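Local atomic coordinates of multicopper oxidase (Uncultured bacterium, PDB entry 4E9X), a protein that probably couples the one-electron oxidation of substrates to the four-electron reduction of dioxygen to water, using copper ions held by cupredoxin-type domains. Residues P35-Q40 against L101-H106; T53-T58 against N110-V115; D227-S232 against Y237-E242; V278-D281 against W286-K289. All blocks are in the same frame, centred on the assembly; numbering follows the deposited sequence. Where two conformers were deposited one is given.

Contact 1: residues P35-Q40 against L101-H106; sequences PLIHVQ and LWYHCH. With CU (copper (II) ion), chain E; CU (copper (II) ion), chain J; CU (copper (II) ion), chain D.
Strands 36-40 and 101-104, joined here through P35, I37 and Y103, run antiparallel in one sheet but are not neighbours: strand 119-125 lies between them, and their closest CA atoms, of I37 and W102, are 8.8 Å apart. Y103 bridges this gap. With CG between the backbone N and the carbonyl carbon (chi1 63°), its ring reaches toward the start of the other strand. Y103 OH donates to P35 O at 2.7 Å, in the carbonyl plane and on a lone pair, and the oxygen sits in the ring plane at its edge. P35 CD presses on Y103 OH at 3.2 Å, while I37 CD1 lies obliquely 4.0 Å from Y103 CE2. A phenylalanine in place of Y103 would probably leave P35 O without this donor and the ring less firmly anchored. Beyond Y103 the chain enters the metal centres. C105 SG binds one copper at 2.2 Å, and H104 NE2 and H106 NE2 bind two others. H104 ND1 donates to C105 O (2.8 Å), which fixes the ring's rotation. This His-Cys-His arrangement is consistent with the usual multicopper oxidase route for electrons, from cysteine-bound copper to the oxygen-reducing cluster.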
loop_
_atom_site.group_PDB
_atom_site.type_symbol
_atom_site.label_atom_id
_atom_site.label_comp_id
_atom_site.label_asym_id
_atom_site.label_seq_id
_atom_site.Cartn_x
_atom_site.Cartn_y
_atom_site.Cartn_z
ATOM N N PRO A 35 20.136 -5.972 -17.824
ATOM C CA PRO A 35 20.448 -7.409 -17.969
ATOM C C PRO A 35 20.097 -8.210 -16.725
ATOM O O PRO A 35 20.202 -7.768 -15.574
ATOM C CB PRO A 35 21.959 -7.423 -18.213
ATOM C CG PRO A 35 22.203 -6.067 -18.799
ATOM C CD PRO A 35 21.324 -5.098 -18.035
ATOM N N LEU A 36 19.638 -9.437 -16.987
ATOM C CA LEU A 36 19.440 -10.369 -15.905
ATOM C C LEU A 36 20.794 -10.867 -15.399
ATOM O O LEU A 36 21.634 -11.346 -16.185
ATOM C CB LEU A 36 18.661 -11.602 -16.425
ATOM C CG LEU A 36 18.633 -12.841 -15.506
ATOM C CD1 LEU A 36 17.862 -12.589 -14.204
ATOM C CD2 LEU A 36 17.962 -14.003 -16.275
ATOM N N ILE A 37 21.018 -10.852 -14.090
ATOM C CA ILE A 37 22.187 -11.476 -13.465
ATOM C C ILE A 37 21.644 -12.640 -12.654
ATOM O O ILE A 37 20.783 -12.452 -11.797
ATOM C CB ILE A 37 22.994 -10.460 -12.619
ATOM C CG1 ILE A 37 23.477 -9.293 -13.442
ATOM C CG2 ILE A 37 24.109 -11.213 -11.895
ATOM C CD1 ILE A 37 24.113 -8.158 -12.608
ATOM N N HIS A 38 22.106 -13.828 -12.939
ATOM C CA HIS A 38 21.577 -15.054 -12.335
ATOM C C HIS A 38 22.771 -15.834 -11.812
ATOM O O HIS A 38 23.623 -16.275 -12.589
ATOM C CB HIS A 38 20.764 -15.832 -13.385
ATOM C CG HIS A 38 19.971 -16.944 -12.812
ATOM N ND1 HIS A 38 19.286 -17.865 -13.601
ATOM C CD2 HIS A 38 19.663 -17.304 -11.526
ATOM C CE1 HIS A 38 18.628 -18.709 -12.805
ATOM N NE2 HIS A 38 18.836 -18.425 -11.570
ATOM N N VAL A 39 22.855 -15.986 -10.503
ATOM C CA VAL A 39 23.989 -16.649 -9.857
ATOM C C VAL A 39 23.479 -17.606 -8.802
ATOM O O VAL A 39 22.258 -17.666 -8.558
ATOM C CB VAL A 39 24.958 -15.613 -9.270
ATOM C CG1 VAL A 39 25.463 -14.635 -10.339
ATOM C CG2 VAL A 39 24.398 -14.798 -8.098
ATOM N N GLN A 40 24.408 -18.354 -8.201
ATOM C CA GLN A 40 24.074 -19.287 -7.122
ATOM C C GLN A 40 24.471 -18.738 -5.765
ATOM O O GLN A 40 25.490 -18.016 -5.651
ATOM C CB GLN A 40 24.849 -20.598 -7.367
ATOM C CG GLN A 40 24.398 -21.769 -6.535
ATOM C CD GLN A 40 24.988 -23.061 -7.104
ATOM O OE1 GLN A 40 26.030 -23.125 -7.761
ATOM N NE2 GLN A 40 24.282 -24.154 -6.843
ATOM N N LEU A 101 16.440 -10.683 -5.925
ATOM C CA LEU A 101 17.028 -9.383 -5.599
ATOM C C LEU A 101 16.991 -8.498 -6.833
ATOM O O LEU A 101 16.467 -8.901 -7.900
ATOM C CB LEU A 101 18.492 -9.558 -5.126
ATOM C CG LEU A 101 18.707 -10.710 -4.134
ATOM C CD1 LEU A 101 20.164 -10.719 -3.653
ATOM C CD2 LEU A 101 17.789 -10.648 -2.948
ATOM N N TRP A 102 17.525 -7.287 -6.734
ATOM C CA TRP A 102 17.576 -6.425 -7.931
ATOM C C TRP A 102 18.686 -5.415 -7.751
ATOM O O TRP A 102 19.303 -5.363 -6.700
ATOM C CB TRP A 102 16.245 -5.783 -8.202
ATOM C CG TRP A 102 15.630 -4.826 -7.216
ATOM C CD1 TRP A 102 15.361 -5.041 -5.902
ATOM C CD2 TRP A 102 15.180 -3.498 -7.534
ATOM N NE1 TRP A 102 14.765 -3.892 -5.374
ATOM C CE2 TRP A 102 14.647 -2.942 -6.348
ATOM C CE3 TRP A 102 15.159 -2.706 -8.702
ATOM C CZ2 TRP A 102 14.126 -1.643 -6.325
ATOM C CZ3 TRP A 102 14.645 -1.426 -8.674
ATOM C CH2 TRP A 102 14.127 -0.889 -7.473
ATOM N N TYR A 103 18.936 -4.638 -8.783
ATOM C CA TYR A 103 20.040 -3.687 -8.708
ATOM C C TYR A 103 19.518 -2.409 -9.371
ATOM O O TYR A 103 18.665 -2.455 -10.281
ATOM C CB TYR A 103 21.363 -4.233 -9.320
ATOM C CG TYR A 103 21.227 -4.509 -10.814
ATOM C CD1 TYR A 103 21.469 -3.522 -11.766
ATOM C CD2 TYR A 103 20.849 -5.773 -11.259
ATOM C CE1 TYR A 103 21.339 -3.782 -13.128
ATOM C CE2 TYR A 103 20.700 -6.064 -12.630
ATOM C CZ TYR A 103 20.943 -5.067 -13.523
ATOM O OH TYR A 103 20.814 -5.278 -14.893
ATOM N N HIS A 104 20.038 -1.251 -8.961
ATOM C CA HIS A 104 19.555 -0.000 -9.522
ATOM C C HIS A 104 20.526 1.133 -9.197
ATOM O O HIS A 104 21.277 1.016 -8.209
ATOM C CB HIS A 104 18.156 0.373 -8.997
ATOM C CG HIS A 104 17.960 0.489 -7.511
ATOM N ND1 HIS A 104 18.329 1.577 -6.767
ATOM C CD2 HIS A 104 17.410 -0.390 -6.637
ATOM C CE1 HIS A 104 18.006 1.357 -5.478
ATOM N NE2 HIS A 104 17.427 0.177 -5.370
ATOM N N CYS A 105 20.465 2.208 -9.958
ATOM C CA CYS A 105 21.312 3.361 -9.591
ATOM C C CYS A 105 20.897 3.877 -8.226
ATOM O O CYS A 105 19.740 3.776 -7.831
ATOM C CB CYS A 105 21.127 4.436 -10.680
ATOM S SG CYS A 105 22.270 5.820 -10.447
ATOM N N HIS A 106 21.839 4.504 -7.515
ATOM C CA HIS A 106 21.510 5.176 -6.268
ATOM C C HIS A 106 21.930 6.650 -6.248
ATOM O O HIS A 106 22.037 7.251 -5.179
ATOM C CB HIS A 106 22.112 4.408 -5.072
ATOM C CG HIS A 106 21.201 4.316 -3.892
ATOM N ND1 HIS A 106 20.893 5.414 -3.127
ATOM C CD2 HIS A 106 20.552 3.268 -3.328
ATOM C CE1 HIS A 106 20.076 5.044 -2.164
ATOM N NE2 HIS A 106 19.847 3.748 -2.244
HETATM CU CU CU E . 16.424 -0.551 -3.838
HETATM CU CU CU J . 18.697 2.630 -0.948
HETATM CU CU CU D . 21.972 7.095 -12.233
#

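Contact 2: residues T53-T58 against N110-V115; sequences TSLPHT and NEHVGV. With CU (copper (II) ion), chain D.
H57 and H112 meet at a copper ion in the mononuclear, type 1 site of a cupredoxin domain. H57 comes from the loop after strand 44-51, and H112 from the short helix 109-115. Both rings offer ND1 to the metal, each of H57 ND1 and H112 ND1 lying 2.0 Å from it. The two side chains approach at about a right angle and their ring planes make 48°, neither stacked nor edge-to-face. H57 ND1 and H112 ND1 come within 3.1 Å of each other, not through a hydrogen bond but because both are drawn to the same ion. Each imidazole has CG anti to its carbonyl carbon, which turns H57 from the loop and H112 from the helix into the shared site. C105 and M118 complete the set of copper residues, and the ring of F26 meets both histidines.

Around H112 the fit is continued by the loop. P56 O lies in the plane of the H112 ring at its edge, 3.6 Å from H112 CE1, and L55 CD1 comes obliquely to 4.1 Å from H112 NE2. A backbone bond to M118 ties H112 to the chain that carries the last copper residue. H57 is pinned at both nitrogens, since the one not used by the metal bonds to T53, whose hydroxyl is in turn bonded to N51 OD1. T53 OG1 also closes an ST turn by accepting from L55 N at 3.2 Å, while H57 NE2 reaches the same oxygen at 2.8 Å, nearly in the imidazole plane but with a bent N-H...O angle of 138°.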
loop_
_atom_site.group_PDB
_atom_site.type_symbol
_atom_site.label_atom_id
_atom_site.label_comp_id
_atom_site.label_asym_id
_atom_site.label_seq_id
_atom_site.Cartn_x
_atom_site.Cartn_y
_atom_site.Cartn_z
ATOM N N THR A 53 27.603 7.474 -20.111
ATOM C CA THR A 53 26.592 8.551 -20.187
ATOM C C THR A 53 27.239 9.867 -19.751
ATOM O O THR A 53 28.419 9.878 -19.391
ATOM C CB THR A 53 25.343 8.303 -19.322
ATOM O OG1 THR A 53 25.680 8.634 -17.942
ATOM C CG2 THR A 53 24.940 6.855 -19.358
ATOM N N SER A 54 26.474 10.941 -19.815
ATOM C CA SER A 54 26.917 12.287 -19.490
ATOM C C SER A 54 26.740 12.641 -18.022
ATOM O O SER A 54 27.106 13.763 -17.697
ATOM C CB SER A 54 26.117 13.332 -20.312
ATOM O OG SER A 54 24.690 13.097 -20.096
ATOM N N LEU A 55 26.250 11.717 -17.188
ATOM C CA LEU A 55 25.910 12.065 -15.804
ATOM C C LEU A 55 26.481 10.994 -14.892
ATOM O O LEU A 55 26.713 9.861 -15.327
ATOM C CB LEU A 55 24.404 12.116 -15.612
ATOM C CG LEU A 55 23.600 13.241 -16.256
ATOM C CD1 LEU A 55 22.133 13.203 -15.918
ATOM C CD2 LEU A 55 24.186 14.584 -15.791
ATOM N N PRO A 56 26.724 11.307 -13.612
ATOM C CA PRO A 56 27.197 10.322 -12.676
ATOM C C PRO A 56 26.096 9.325 -12.258
ATOM O O PRO A 56 24.896 9.640 -12.221
ATOM C CB PRO A 56 27.619 11.156 -11.467
ATOM C CG PRO A 56 26.980 12.482 -11.648
ATOM C CD PRO A 56 26.608 12.676 -13.072
ATOM N N HIS A 57 26.595 8.106 -11.947
ATOM C CA HIS A 57 25.705 7.025 -11.488
ATOM C C HIS A 57 26.437 6.175 -10.452
ATOM O O HIS A 57 27.653 6.315 -10.290
ATOM C CB HIS A 57 25.322 6.105 -12.675
ATOM C CG HIS A 57 24.634 6.836 -13.789
ATOM N ND1 HIS A 57 23.354 7.323 -13.705
ATOM C CD2 HIS A 57 25.123 7.184 -15.017
ATOM C CE1 HIS A 57 23.091 7.936 -14.881
ATOM N NE2 HIS A 57 24.169 7.863 -15.688
ATOM N N THR A 58 25.708 5.235 -9.850
ATOM C CA THR A 58 26.294 4.119 -9.111
ATOM C C THR A 58 25.461 2.857 -9.397
ATOM O O THR A 58 24.457 2.991 -10.098
ATOM C CB THR A 58 26.309 4.307 -7.585
ATOM O OG1 THR A 58 24.945 4.485 -7.148
ATOM C CG2 THR A 58 27.129 5.531 -7.155
ATOM N N ASN A 110 15.159 9.562 -7.461
ATOM C CA ASN A 110 13.796 9.942 -7.849
ATOM C C ASN A 110 13.673 10.010 -9.355
ATOM O O ASN A 110 12.654 9.605 -9.911
ATOM C CB ASN A 110 13.382 11.261 -7.177
ATOM C CG ASN A 110 14.268 12.438 -7.510
ATOM O OD1 ASN A 110 15.459 12.406 -7.159
ATOM N ND2 ASN A 110 13.742 13.410 -8.207
ATOM N N GLU A 111 14.712 10.501 -10.038
ATOM C CA GLU A 111 14.669 10.557 -11.488
ATOM C C GLU A 111 15.240 9.301 -12.101
ATOM O O GLU A 111 14.634 8.684 -13.007
ATOM C CB GLU A 111 15.444 11.795 -12.003
ATOM C CG GLU A 111 15.408 11.856 -13.526
ATOM C CD GLU A 111 16.386 12.774 -14.214
ATOM O OE1 GLU A 111 17.058 13.572 -13.534
ATOM O OE2 GLU A 111 16.463 12.646 -15.478
ATOM N N HIS A 112 16.461 8.877 -11.692
ATOM C CA HIS A 112 17.148 7.815 -12.411
ATOM C C HIS A 112 16.408 6.482 -12.287
ATOM O O HIS A 112 16.320 5.744 -13.273
ATOM C CB HIS A 112 18.616 7.723 -11.928
ATOM C CG HIS A 112 19.473 8.861 -12.418
ATOM N ND1 HIS A 112 20.862 8.750 -12.431
ATOM C CD2 HIS A 112 19.131 10.105 -12.845
ATOM C CE1 HIS A 112 21.352 9.900 -12.879
ATOM N NE2 HIS A 112 20.341 10.718 -13.130
ATOM N N VAL A 113 15.940 6.167 -11.067
ATOM C CA VAL A 113 15.191 4.942 -10.843
ATOM C C VAL A 113 13.736 5.191 -11.180
ATOM O O VAL A 113 13.083 4.333 -11.786
ATOM C CB VAL A 113 15.361 4.385 -9.411
ATOM C CG1 VAL A 113 14.547 3.126 -9.219
ATOM C CG2 VAL A 113 16.860 4.136 -9.158
ATOM N N GLY A 114 13.210 6.365 -10.867
ATOM C CA GLY A 114 11.767 6.611 -11.092
ATOM C C GLY A 114 11.398 6.666 -12.576
ATOM O O GLY A 114 10.337 6.115 -12.950
ATOM N N VAL A 115 12.226 7.322 -13.415
ATOM C CA VAL A 115 11.845 7.450 -14.863
ATOM C C VAL A 115 12.968 7.140 -15.820
ATOM O O VAL A 115 12.648 7.222 -17.017
ATOM C CB VAL A 115 11.231 8.822 -15.197
ATOM C CG1 VAL A 115 9.960 9.054 -14.335
ATOM C CG2 VAL A 115 12.172 10.028 -15.001
HETATM CU CU CU D . 21.972 7.095 -12.233
#

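Contact 3: residues D227-S232 against Y237-E242; sequences DTVLVS and YDVIIE
Y237 and V239 face V229, L230 and V231 across the interior of a cupredoxin beta sandwich. Strands 228-231 and 236-243 belong to different sheets, so side chains, not backbone hydrogen bonds, join them. The short segments run nearly antiparallel, at 164°, with their axes 9.3 Å apart at closest approach, in the manner of a beta arch.

The second strand opens with Y237, which does most of the touching. Its CG lies 4.0 Å from V229 CG1, and V231 CG2 comes obliquely to 4.2 Å from Y237 CD2. The backbone joins in too, L230 O coming to 3.4 Å from Y237 CE2. The hydroxyl is held by E235 OE2, just ahead of the strand, so the ring is packed against the valines and tethered at its hydroxyl. An alanine at Y237 would probably open a gap beside V229 and V231 and leave the E235 carboxylate without this hydroxyl. D238 turns to the other side of its strand, where it pairs with K190. V239 points back in and takes the second branch of V229, whose CG1, anti to the backbone N (chi1 173°), is already given to the tyrosine. I241 follows on the same side as V239 and packs on M210 and I191, while E242 at the far end forms a salt bridge with R135.

The edge strand 228-231 faces a subunit boundary, where D227 OD2 pairs with R236 of the third subunit. Within the segment T228 OG1 donates to D227 OD1 at 2.9 Å, nearly in line with the C-O bond.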
loop_
_atom_site.group_PDB
_atom_site.type_symbol
_atom_site.label_atom_id
_atom_site.label_comp_id
_atom_site.label_asym_id
_atom_site.label_seq_id
_atom_site.Cartn_x
_atom_site.Cartn_y
_atom_site.Cartn_z
ATOM N N ASP A 227 -5.548 -13.372 -4.924
ATOM C CA ASP A 227 -5.767 -13.096 -6.354
ATOM C C ASP A 227 -5.262 -11.705 -6.728
ATOM O O ASP A 227 -5.143 -11.429 -7.934
ATOM C CB ASP A 227 -7.245 -13.330 -6.714
ATOM C CG ASP A 227 -8.239 -12.376 -6.096
ATOM O OD1 ASP A 227 -8.037 -11.140 -6.060
ATOM O OD2 ASP A 227 -9.292 -12.864 -5.656
ATOM N N THR A 228 -4.886 -10.870 -5.746
ATOM C CA THR A 228 -4.368 -9.519 -6.016
ATOM C C THR A 228 -3.225 -9.274 -5.035
ATOM O O THR A 228 -3.395 -9.354 -3.820
ATOM C CB THR A 228 -5.480 -8.473 -5.811
ATOM O OG1 THR A 228 -6.578 -8.757 -6.701
ATOM C CG2 THR A 228 -5.003 -7.034 -6.128
ATOM N N VAL A 229 -2.021 -8.996 -5.570
ATOM C CA VAL A 229 -0.860 -8.810 -4.721
ATOM C C VAL A 229 -0.371 -7.380 -4.871
ATOM O O VAL A 229 -0.004 -6.944 -5.987
ATOM C CB VAL A 229 0.269 -9.773 -5.169
ATOM C CG1 VAL A 229 1.558 -9.479 -4.419
ATOM C CG2 VAL A 229 -0.138 -11.249 -4.951
ATOM N N LEU A 230 -0.338 -6.635 -3.777
ATOM C CA LEU A 230 0.100 -5.239 -3.793
ATOM C C LEU A 230 1.626 -5.184 -3.728
ATOM O O LEU A 230 2.228 -5.750 -2.812
ATOM C CB LEU A 230 -0.459 -4.491 -2.582
ATOM C CG LEU A 230 -0.225 -2.981 -2.583
ATOM C CD1 LEU A 230 -1.009 -2.378 -3.756
ATOM C CD2 LEU A 230 -0.636 -2.361 -1.237
ATOM N N VAL A 231 2.198 -4.498 -4.728
ATOM C CA VAL A 231 3.651 -4.390 -4.815
ATOM C C VAL A 231 4.029 -2.919 -4.786
ATOM O O VAL A 231 3.530 -2.149 -5.604
ATOM C CB VAL A 231 4.116 -5.013 -6.154
ATOM C CG1 VAL A 231 5.635 -4.967 -6.281
ATOM C CG2 VAL A 231 3.577 -6.444 -6.323
ATOM N N SER A 232 4.853 -2.513 -3.839
ATOM C CA SER A 232 5.216 -1.117 -3.633
ATOM C C SER A 232 6.716 -0.934 -3.869
ATOM O O SER A 232 7.446 -1.953 -3.976
ATOM C CB SER A 232 4.755 -0.675 -2.246
ATOM O OG SER A 232 5.640 -0.904 -1.193
ATOM N N TYR A 237 7.763 -9.774 -4.499
ATOM C CA TYR A 237 6.963 -10.914 -4.082
ATOM C C TYR A 237 7.156 -12.034 -5.097
ATOM O O TYR A 237 7.104 -11.742 -6.304
ATOM C CB TYR A 237 5.457 -10.570 -4.012
ATOM C CG TYR A 237 5.210 -9.659 -2.824
ATOM C CD1 TYR A 237 4.899 -10.219 -1.566
ATOM C CD2 TYR A 237 5.288 -8.259 -2.933
ATOM C CE1 TYR A 237 4.668 -9.394 -0.447
ATOM C CE2 TYR A 237 5.062 -7.448 -1.836
ATOM C CZ TYR A 237 4.764 -8.024 -0.601
ATOM O OH TYR A 237 4.543 -7.205 0.510
ATOM N N ASP A 238 7.340 -13.282 -4.642
ATOM C CA ASP A 238 7.314 -14.410 -5.547
ATOM C C ASP A 238 6.043 -15.173 -5.286
ATOM O O ASP A 238 5.671 -15.396 -4.132
ATOM C CB ASP A 238 8.471 -15.385 -5.337
ATOM C CG ASP A 238 9.903 -14.904 -5.482
ATOM O OD1 ASP A 238 10.160 -13.688 -5.581
ATOM O OD2 ASP A 238 10.769 -15.792 -5.535
ATOM N N VAL A 239 5.400 -15.603 -6.380
ATOM C CA VAL A 239 4.185 -16.395 -6.259
ATOM C C VAL A 239 4.327 -17.615 -7.188
ATOM O O VAL A 239 5.192 -17.677 -8.064
ATOM C CB VAL A 239 2.930 -15.595 -6.664
ATOM C CG1 VAL A 239 2.845 -14.290 -5.834
ATOM C CG2 VAL A 239 2.892 -15.301 -8.176
ATOM N N ILE A 240 3.451 -18.591 -6.958
ATOM C CA ILE A 240 3.267 -19.748 -7.845
ATOM C C ILE A 240 1.836 -19.728 -8.357
ATOM O O ILE A 240 0.882 -19.593 -7.575
ATOM C CB ILE A 240 3.515 -21.072 -7.060
ATOM C CG1 ILE A 240 4.962 -21.170 -6.537
ATOM C CG2 ILE A 240 3.152 -22.263 -7.924
ATOM C CD1 ILE A 240 5.965 -21.314 -7.677
ATOM N N ILE A 241 1.703 -19.908 -9.671
ATOM C CA ILE A 241 0.408 -20.193 -10.287
ATOM C C ILE A 241 0.466 -21.603 -10.853
ATOM O O ILE A 241 1.378 -21.927 -11.618
ATOM C CB ILE A 241 0.043 -19.184 -11.391
ATOM C CG1 ILE A 241 -0.279 -17.821 -10.750
ATOM C CG2 ILE A 241 -1.119 -19.725 -12.232
ATOM C CD1 ILE A 241 -0.584 -16.716 -11.742
ATOM N N GLU A 242 -0.505 -22.437 -10.489
ATOM C CA GLU A 242 -0.730 -23.727 -11.147
ATOM C C GLU A 242 -1.514 -23.473 -12.411
ATOM O O GLU A 242 -2.673 -23.032 -12.308
ATOM C CB GLU A 242 -1.490 -24.717 -10.221
ATOM C CG GLU A 242 -0.857 -24.913 -8.842
ATOM C CD GLU A 242 0.320 -25.877 -8.843
ATOM O OE1 GLU A 242 0.486 -26.678 -9.795
ATOM O OE2 GLU A 242 1.067 -25.840 -7.852
#

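Contact 4: residues V278-D281 against W286-K289; sequences VPVD and WKDK
V280 and K287 carry this small surface contact. V280 CG1 rests against the lysine's aliphatic stem, 3.8 Å from K287 CG and 3.9 Å from K287 CB, the two side chains passing at a slant. In V280 the methyl that does the touching, CG1, stands anti to the backbone N (chi1 176°). Further out along the lysine, K287 CD lies 4.0 Å from D281 O. No hydrogen bond links the two segments, so the contact is van der Waals packing of the lysine stem on a valine methyl and on the D281 carbonyl.

The charged end of K287 goes elsewhere. Its chain is extended as far as CE and bends only at the last torsion (chi4 41°), bringing K287 NZ to 3.7 Å from D288 OD2, a long salt bridge with its own neighbour. The CB of D281 points away from the 286-289 segment, and its carboxylate forms a salt bridge with R248, while its backbone faces the lysine. V278 and D281 also pack on W70 of the third subunit.

The 286-289 side is anchored from beneath. W286 is buried, its NE1 bonded to P176 O, and K289 CE lies 3.6 Å above one face of the W286 ring, toward its rim. K289 NZ in turn bonds to P176 O and T178 O. Between these anchors the backbone makes a type II beta turn, closed by K289 N to W286 O at 3.2 Å, with D288 at the third position in a left-handed conformation (phi 60°). K287 thus projects from a tight turn within the long surface loop connecting strands 270-275 and 306-308.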
loop_
_atom_site.group_PDB
_atom_site.type_symbol
_atom_site.label_atom_id
_atom_site.label_comp_id
_atom_site.label_asym_id
_atom_site.label_seq_id
_atom_site.Cartn_x
_atom_site.Cartn_y
_atom_site.Cartn_z
ATOM N N VAL A 278 -5.910 -23.163 -26.411
ATOM C CA VAL A 278 -7.216 -22.490 -26.602
ATOM C C VAL A 278 -7.302 -21.929 -28.002
ATOM O O VAL A 278 -6.439 -21.132 -28.429
ATOM C CB VAL A 278 -7.379 -21.368 -25.542
ATOM C CG1 VAL A 278 -8.704 -20.628 -25.812
ATOM C CG2 VAL A 278 -7.329 -21.949 -24.139
ATOM N N PRO A 279 -8.284 -22.279 -28.816
ATOM C CA PRO A 279 -8.342 -21.704 -30.171
ATOM C C PRO A 279 -8.498 -20.205 -30.146
ATOM O O PRO A 279 -9.182 -19.640 -29.292
ATOM C CB PRO A 279 -9.605 -22.365 -30.768
ATOM C CG PRO A 279 -9.767 -23.622 -29.988
ATOM C CD PRO A 279 -9.364 -23.230 -28.579
ATOM N N VAL A 280 -7.830 -19.519 -31.065
ATOM C CA VAL A 280 -7.818 -18.055 -31.089
ATOM C C VAL A 280 -8.976 -17.471 -31.865
ATOM O O VAL A 280 -9.205 -17.743 -33.017
ATOM C CB VAL A 280 -6.466 -17.597 -31.696
ATOM C CG1 VAL A 280 -6.411 -16.092 -31.845
ATOM C CG2 VAL A 280 -5.286 -18.146 -30.887
ATOM N N ASP A 281 -9.742 -16.560 -31.284
ATOM C CA ASP A 281 -10.859 -15.907 -31.927
ATOM C C ASP A 281 -10.404 -14.756 -32.818
ATOM O O ASP A 281 -9.371 -14.162 -32.472
ATOM C CB ASP A 281 -11.844 -15.369 -30.881
ATOM C CG ASP A 281 -12.419 -16.593 -30.128
ATOM O OD1 ASP A 281 -13.376 -17.202 -30.624
ATOM O OD2 ASP A 281 -11.879 -16.934 -29.045
ATOM N N TRP A 286 -4.848 -9.843 -29.272
ATOM C CA TRP A 286 -3.454 -10.234 -29.553
ATOM C C TRP A 286 -3.378 -11.372 -30.536
ATOM O O TRP A 286 -2.372 -12.116 -30.587
ATOM C CB TRP A 286 -2.762 -10.487 -28.218
ATOM C CG TRP A 286 -2.032 -9.296 -27.652
ATOM C CD1 TRP A 286 -1.796 -8.094 -28.221
ATOM C CD2 TRP A 286 -1.428 -9.255 -26.342
ATOM N NE1 TRP A 286 -1.069 -7.244 -27.374
ATOM C CE2 TRP A 286 -0.843 -7.956 -26.209
ATOM C CE3 TRP A 286 -1.359 -10.176 -25.284
ATOM C CZ2 TRP A 286 -0.167 -7.585 -25.031
ATOM C CZ3 TRP A 286 -0.677 -9.795 -24.131
ATOM C CH2 TRP A 286 -0.093 -8.528 -24.008
ATOM N N LYS A 287 -4.391 -11.538 -31.381
ATOM C CA LYS A 287 -4.272 -12.547 -32.445
ATOM C C LYS A 287 -3.085 -12.216 -33.349
ATOM O O LYS A 287 -2.851 -11.052 -33.691
ATOM C CB LYS A 287 -5.586 -12.596 -33.232
ATOM C CG LYS A 287 -5.506 -13.448 -34.492
ATOM C CD LYS A 287 -6.729 -13.227 -35.361
ATOM C CE LYS A 287 -6.525 -13.974 -36.668
ATOM N NZ LYS A 287 -5.909 -15.327 -36.479
ATOM N N ASP A 288 -2.254 -13.150 -33.752
ATOM C CA ASP A 288 -1.104 -12.686 -34.588
ATOM C C ASP A 288 -0.136 -11.676 -33.995
ATOM O O ASP A 288 0.624 -10.922 -34.632
ATOM C CB ASP A 288 -1.574 -12.084 -35.941
ATOM C CG ASP A 288 -2.321 -13.118 -36.738
ATOM O OD1 ASP A 288 -1.824 -14.272 -36.794
ATOM O OD2 ASP A 288 -3.379 -12.776 -37.302
ATOM N N LYS A 289 -0.049 -11.592 -32.686
ATOM C CA LYS A 289 1.011 -10.808 -31.997
ATOM C C LYS A 289 2.386 -11.145 -32.483
ATOM O O LYS A 289 2.694 -12.329 -32.670
ATOM C CB LYS A 289 0.882 -11.182 -30.523
ATOM C CG LYS A 289 1.853 -10.512 -29.564
ATOM C CD LYS A 289 1.763 -8.959 -29.643
ATOM C CE LYS A 289 2.244 -8.429 -28.318
ATOM N NZ LYS A 289 2.253 -6.940 -28.334
#

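Overall arrangement
Contacts 1 and 3 are buried, contact 2 is partly so, and contact 4 lies at the surface. Contacts 1 and 2 interlock along the chain and share one copper: C105 belongs to the first, H57 and H112 to the second, and H106 N probably bonds to T58 OG1 between them. In the first cupredoxin domain the metal joins contact 2 and a buried tyrosine hydrogen bond contact 1. Contact 3, in the second, is apolar packing between sheets and does not touch contact 1, whose nearest atoms are about 7 Å away. Contact 4, its centre about 26 Å from that of contact 3, pairs two pieces of one loop; both of these contacts border the third subunit.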